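Local coordinates for protein 3-Hydroxyacyl-CoA dehydrogenase (Ralstonia eutropha H16, PDB 4PZD) that catalyses the NAD+-dependent oxidation of (3S)-3-hydroxyacyl-CoA thioesters to 3-oxoacyl-CoA, binding the dinucleotide in a Rossmann-type domain, at residues 9-14 / 29-34; 16-21 / 143-148. One frame throughout, in Å; residues are numbered along the deposited sequence.

Interaction 1: residues 9-14 / 29-34; sequences VGAGTM and VVMVDI. With NAD (nicotinamide-adenine-dinucleotide), chain J.
V9 and V32 pair as a parallel beta bridge with CA atoms 4.9 Å apart, and one residue further G10 N donates a nearly straight bond (172°) to V32 O, at 2.9 Å. Past that bond the main chains diverge, and the D33 carboxylate makes the next link. Its OD2 takes the amide of A11 (N to OD2 2.9 Å) from above the carboxylate plane, 54° out of it, and also the ribose hydroxyl O3B of NAD at 2.7 Å. OD1 receives O2B of the same ribose at 2.6 Å and the amide of I34, so four donors fix the carboxylate's rotation. A11 CB packs between D33 OD2 and M31 SD. V9 CG1, anti to the backbone N (chi1 172°), reaches C2A of the adenine at 3.5 Å. The phosphates meet the helix start, where G12 is the N-cap: NAD O2A is held by both N and OG1 of T13, and NAD O2N accepts from M14 N at 3.0 Å. This glycine-rich turn, G10 and G12 included, matches the GxGxxG pattern of a Rossmann beta-alpha-beta unit: strand 5-9, helix 13-23, strand 28-32. I87 continues the sheet beyond V9, while helix 37-54 touches D33 through A38 and V39.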
# COMPACT_ATOMS: atom_id res chain seq x y z
N VAL A 9 -10.04 29.49 9.59
CA VAL A 9 -11.47 29.53 9.35
C VAL A 9 -12.01 28.11 9.32
O VAL A 9 -11.63 27.31 8.48
CB VAL A 9 -11.84 30.31 8.09
CG1 VAL A 9 -13.33 30.16 7.79
CG2 VAL A 9 -11.50 31.78 8.29
N GLY A 10 -12.93 27.85 10.25
CA GLY A 10 -13.53 26.55 10.41
C GLY A 10 -13.03 26.02 11.72
O GLY A 10 -11.82 26.03 11.97
N ALA A 11 -13.94 25.57 12.57
CA ALA A 11 -13.53 25.05 13.86
C ALA A 11 -13.95 23.60 14.09
O ALA A 11 -14.08 23.17 15.25
CB ALA A 11 -14.04 25.96 14.97
N GLY A 12 -14.13 22.84 13.01
CA GLY A 12 -14.50 21.41 13.11
C GLY A 12 -13.29 20.50 13.33
O GLY A 12 -12.23 20.97 13.74
N THR A 13 -13.45 19.22 13.04
CA THR A 13 -12.39 18.25 13.21
C THR A 13 -11.02 18.79 12.79
O THR A 13 -10.10 18.81 13.61
CB THR A 13 -12.63 16.99 12.35
OG1 THR A 13 -13.99 16.55 12.50
CG2 THR A 13 -11.63 15.86 12.72
N MET A 14 -10.93 19.24 11.53
CA MET A 14 -9.67 19.68 10.92
C MET A 14 -9.19 20.98 11.52
O MET A 14 -8.01 21.12 11.81
CB MET A 14 -9.82 19.91 9.40
CG MET A 14 -9.86 18.66 8.54
SD MET A 14 -8.51 17.46 8.73
CE MET A 14 -9.41 16.06 9.42
N VAL A 29 -3.22 31.13 17.70
CA VAL A 29 -4.26 30.80 16.73
C VAL A 29 -5.47 31.66 16.95
O VAL A 29 -5.93 31.79 18.07
CB VAL A 29 -4.74 29.35 16.85
CG1 VAL A 29 -5.73 29.05 15.72
CG2 VAL A 29 -3.58 28.37 16.84
N VAL A 30 -6.00 32.20 15.86
CA VAL A 30 -7.29 32.90 15.85
C VAL A 30 -8.28 32.02 15.08
O VAL A 30 -8.29 31.99 13.84
CB VAL A 30 -7.17 34.30 15.20
CG1 VAL A 30 -8.53 34.92 14.93
CG2 VAL A 30 -6.35 35.22 16.09
N MET A 31 -9.10 31.28 15.81
CA MET A 31 -9.99 30.33 15.19
C MET A 31 -11.37 30.93 15.03
O MET A 31 -11.99 31.31 16.01
CB MET A 31 -10.07 29.09 16.02
CG MET A 31 -10.41 27.88 15.20
SD MET A 31 -11.03 26.51 16.18
CE MET A 31 -10.25 26.73 17.77
N VAL A 32 -11.85 31.00 13.80
CA VAL A 32 -13.13 31.64 13.48
C VAL A 32 -14.17 30.60 13.00
O VAL A 32 -13.86 29.78 12.14
CB VAL A 32 -12.90 32.73 12.41
CG1 VAL A 32 -14.19 33.45 12.06
CG2 VAL A 32 -11.87 33.74 12.89
N ASP A 33 -15.37 30.61 13.57
CA ASP A 33 -16.51 29.85 13.01
C ASP A 33 -17.75 30.75 12.95
O ASP A 33 -17.62 31.97 13.05
CB ASP A 33 -16.76 28.55 13.80
CG ASP A 33 -17.20 27.39 12.92
OD1 ASP A 33 -18.01 27.63 12.00
OD2 ASP A 33 -16.75 26.25 13.14
N ILE A 34 -18.95 30.18 12.77
CA ILE A 34 -20.17 30.99 12.54
C ILE A 34 -21.10 31.12 13.73
O ILE A 34 -21.98 31.97 13.73
CB ILE A 34 -20.99 30.50 11.33
CG1 ILE A 34 -21.20 28.97 11.42
CG2 ILE A 34 -20.31 30.94 10.04
CD1 ILE A 34 -22.34 28.43 10.58
PA NAD J . -16.47 19.15 10.34
O1A NAD J . -17.84 18.65 9.95
O2A NAD J . -15.75 18.47 11.48
O5B NAD J . -16.63 20.72 10.69
C5B NAD J . -16.73 21.74 9.69
C4B NAD J . -16.63 23.11 10.36
O4B NAD J . -16.54 24.14 9.36
C3B NAD J . -17.86 23.39 11.23
O3B NAD J . -17.51 23.70 12.60
C2B NAD J . -18.55 24.55 10.52
O2B NAD J . -19.26 25.44 11.40
C1B NAD J . -17.40 25.22 9.76
N9A NAD J . -17.92 26.13 8.68
C8A NAD J . -18.82 25.85 7.70
N7A NAD J . -19.06 26.97 6.95
C5A NAD J . -18.32 27.98 7.45
C6A NAD J . -18.09 29.43 7.13
N6A NAD J . -18.73 30.02 6.08
N1A NAD J . -17.22 30.13 7.92
C2A NAD J . -16.58 29.55 8.97
N3A NAD J . -16.75 28.24 9.29
C4A NAD J . -17.58 27.42 8.59
O3 NAD J . -15.55 19.18 9.01
PN NAD J . -13.94 19.00 8.93
O1N NAD J . -13.62 17.53 9.10
O2N NAD J . -13.27 20.03 9.81
O5D NAD J . -13.68 19.35 7.36
C5D NAD J . -13.22 20.62 6.93
C4D NAD J . -12.63 20.56 5.53
O4D NAD J . -11.29 20.04 5.53
C3D NAD J . -13.37 19.65 4.57
O3D NAD J . -14.51 20.29 4.02
C2D NAD J . -12.29 19.37 3.55
O2D NAD J . -12.16 20.50 2.68
C1D NAD J . -11.02 19.26 4.34
N1N NAD J . -10.68 17.83 4.60
C2N NAD J . -11.50 17.03 5.32
C3N NAD J . -11.20 15.69 5.58
C7N NAD J . -12.18 14.87 6.41
O7N NAD J . -12.56 13.79 6.00
N7N NAD J . -12.61 15.34 7.58
C4N NAD J . -10.01 15.16 5.08
C5N NAD J . -9.17 15.99 4.34
C6N NAD J . -9.52 17.32 4.11

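Interaction 2: residues 16-21 / 143-148; sequences NGIAQA and NPVPVM. With NAD (nicotinamide-adenine-dinucleotide), chain J.
Between 16-21 and 143-148 the backbones come nearest at G17 and V145, with CA atoms 4.8 Å apart, and G17 CA lies 3.7 Å from V145 CB. With no side chain on G17, V145 can rest directly on the helix backbone, and P146 CD also comes within 3.9 Å of G17 CA. At I18 the CB points away from the loop, but the chain bends back (chi2 -36°) and brings CD1 to V145 CG1 at 3.7 Å. V145 CG1 also lies beside G17 C, so one branch of the valine meets both helix residues. This helix is the first of the Rossmann fold, its N-terminal turn facing the NAD diphosphate; the 143-148 loop, which follows strand 136-141, reaches the same cofactor at its nicotinamide end. There N143, a residue seen to bind NAD, places ND2 3.2 Å from the carboxamide oxygen O7N, and its side-chain amide, ND2 foremost, lies against ring carbon C4N. Further along the helix, Q20 extends from a CG anti to the backbone N (chi1 178°), and its side chain crosses that of P146 at about a right angle, with NE2 against CB and CG. NE2 approaches P146 CB at 3.6 Å, a van der Waals contact with the pyrrolidine ring. On helix 37-54, S49 and L50 touch the Q20 side chain.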
# COMPACT_ATOMS: atom_id res chain seq x y z
N ASN A 16 -9.71 22.53 14.63
CA ASN A 16 -9.06 22.42 15.95
C ASN A 16 -7.78 21.70 15.70
O ASN A 16 -6.72 22.11 16.19
CB ASN A 16 -9.81 21.61 17.04
CG ASN A 16 -11.17 21.15 16.62
OD1 ASN A 16 -12.09 21.95 16.49
ND2 ASN A 16 -11.31 19.84 16.42
N GLY A 17 -7.90 20.60 14.94
CA GLY A 17 -6.76 19.81 14.52
C GLY A 17 -5.60 20.75 14.34
O GLY A 17 -4.65 20.71 15.11
N ILE A 18 -5.74 21.67 13.40
CA ILE A 18 -4.64 22.54 13.07
C ILE A 18 -4.31 23.45 14.25
O ILE A 18 -3.14 23.71 14.53
CB ILE A 18 -4.90 23.46 11.85
CG1 ILE A 18 -5.51 22.74 10.64
CG2 ILE A 18 -3.60 24.16 11.47
CD1 ILE A 18 -5.01 21.34 10.44
N ALA A 19 -5.34 23.98 14.90
CA ALA A 19 -5.16 24.94 15.98
C ALA A 19 -4.32 24.35 17.10
O ALA A 19 -3.33 24.94 17.55
CB ALA A 19 -6.51 25.35 16.53
N GLN A 20 -4.70 23.17 17.54
CA GLN A 20 -3.95 22.45 18.54
C GLN A 20 -2.49 22.34 18.10
O GLN A 20 -1.59 22.77 18.80
CB GLN A 20 -4.58 21.06 18.75
CG GLN A 20 -3.85 20.17 19.74
CD GLN A 20 -4.65 18.93 20.10
OE1 GLN A 20 -5.88 18.95 20.07
NE2 GLN A 20 -3.96 17.84 20.46
N ALA A 21 -2.29 21.79 16.91
CA ALA A 21 -0.95 21.53 16.38
C ALA A 21 -0.08 22.78 16.39
O ALA A 21 1.12 22.70 16.65
CB ALA A 21 -1.05 20.97 14.97
N ASN A 143 -5.96 12.92 8.90
CA ASN A 143 -7.32 13.10 9.38
C ASN A 143 -7.52 13.12 10.88
O ASN A 143 -8.58 13.58 11.34
CB ASN A 143 -8.25 12.08 8.70
CG ASN A 143 -8.54 12.43 7.23
OD1 ASN A 143 -7.64 12.75 6.44
ND2 ASN A 143 -9.82 12.35 6.87
N PRO A 144 -6.55 12.56 11.65
CA PRO A 144 -6.32 12.89 13.08
C PRO A 144 -5.09 13.79 13.23
O PRO A 144 -3.96 13.32 13.38
CB PRO A 144 -6.12 11.52 13.75
CG PRO A 144 -6.14 10.50 12.62
CD PRO A 144 -6.01 11.24 11.31
N VAL A 145 -5.32 15.10 13.18
CA VAL A 145 -4.26 16.04 12.84
C VAL A 145 -3.18 16.24 13.88
O VAL A 145 -2.02 16.40 13.52
CB VAL A 145 -4.82 17.42 12.51
CG1 VAL A 145 -3.67 18.39 12.18
CG2 VAL A 145 -5.83 17.32 11.38
N PRO A 146 -3.55 16.30 15.17
CA PRO A 146 -2.52 16.38 16.20
C PRO A 146 -1.34 15.41 15.97
O PRO A 146 -0.20 15.87 15.93
CB PRO A 146 -3.30 16.02 17.47
CG PRO A 146 -4.70 16.46 17.20
CD PRO A 146 -4.88 16.64 15.72
N VAL A 147 -1.59 14.10 15.80
CA VAL A 147 -0.50 13.10 15.73
C VAL A 147 0.10 12.89 14.32
O VAL A 147 1.31 12.74 14.19
CB VAL A 147 -0.88 11.71 16.32
CG1 VAL A 147 -1.29 11.83 17.79
CG2 VAL A 147 -1.96 11.01 15.52
N MET A 148 -0.75 12.85 13.29
CA MET A 148 -0.29 12.60 11.90
C MET A 148 0.81 13.59 11.50
O MET A 148 0.60 14.81 11.49
CB MET A 148 -1.45 12.68 10.88
CG MET A 148 -2.45 11.54 10.96
SD MET A 148 -1.74 9.91 10.71
CE MET A 148 -2.12 9.60 8.99
PA NAD J . -16.47 19.15 10.34
O1A NAD J . -17.84 18.65 9.95
O2A NAD J . -15.75 18.47 11.48
O5B NAD J . -16.63 20.72 10.69
C5B NAD J . -16.73 21.74 9.69
C4B NAD J . -16.63 23.11 10.36
O4B NAD J . -16.54 24.14 9.36
C3B NAD J . -17.86 23.39 11.23
O3B NAD J . -17.51 23.70 12.60
C2B NAD J . -18.55 24.55 10.52
O2B NAD J . -19.26 25.44 11.40
C1B NAD J . -17.40 25.22 9.76
N9A NAD J . -17.92 26.13 8.68
C8A NAD J . -18.82 25.85 7.70
N7A NAD J . -19.06 26.97 6.95
C5A NAD J . -18.32 27.98 7.45
C6A NAD J . -18.09 29.43 7.13
N6A NAD J . -18.73 30.02 6.08
N1A NAD J . -17.22 30.13 7.92
C2A NAD J . -16.58 29.55 8.97
N3A NAD J . -16.75 28.24 9.29
C4A NAD J . -17.58 27.42 8.59
O3 NAD J . -15.55 19.18 9.01
PN NAD J . -13.94 19.00 8.93
O1N NAD J . -13.62 17.53 9.10
O2N NAD J . -13.27 20.03 9.81
O5D NAD J . -13.68 19.35 7.36
C5D NAD J . -13.22 20.62 6.93
C4D NAD J . -12.63 20.56 5.53
O4D NAD J . -11.29 20.04 5.53
C3D NAD J . -13.37 19.65 4.57
O3D NAD J . -14.51 20.29 4.02
C2D NAD J . -12.29 19.37 3.55
O2D NAD J . -12.16 20.50 2.68
C1D NAD J . -11.02 19.26 4.34
N1N NAD J . -10.68 17.83 4.60
C2N NAD J . -11.50 17.03 5.32
C3N NAD J . -11.20 15.69 5.58
C7N NAD J . -12.18 14.87 6.41
O7N NAD J . -12.56 13.79 6.00
N7N NAD J . -12.61 15.34 7.58
C4N NAD J . -10.01 15.16 5.08
C5N NAD J . -9.17 15.99 4.34
C6N NAD J . -9.52 17.32 4.11

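In the fold
Both contacts are largely buried, and helix 13-23 begins in segment 9-14 and carries the contact residues of interaction 2. Interaction 1 joins the end of strand 5-9 and the start of the glycine-rich turn to strand 28-32 and D33, while the helix start holds the diphosphate; interaction 2 joins the following turns to a loop more than 120 residues later, with P146 exposed at its margin. Their chemistry differs accordingly: backbone and carboxylate hydrogen bonds dominate the first, apolar and van der Waals packing the second. Their centres lie 12 Å apart, and M14 bridges them, its SD packing on V145 CG2 at 3.8 Å. NAD spans both, adenosine and diphosphate at 9-14/29-34, nicotinamide at N143.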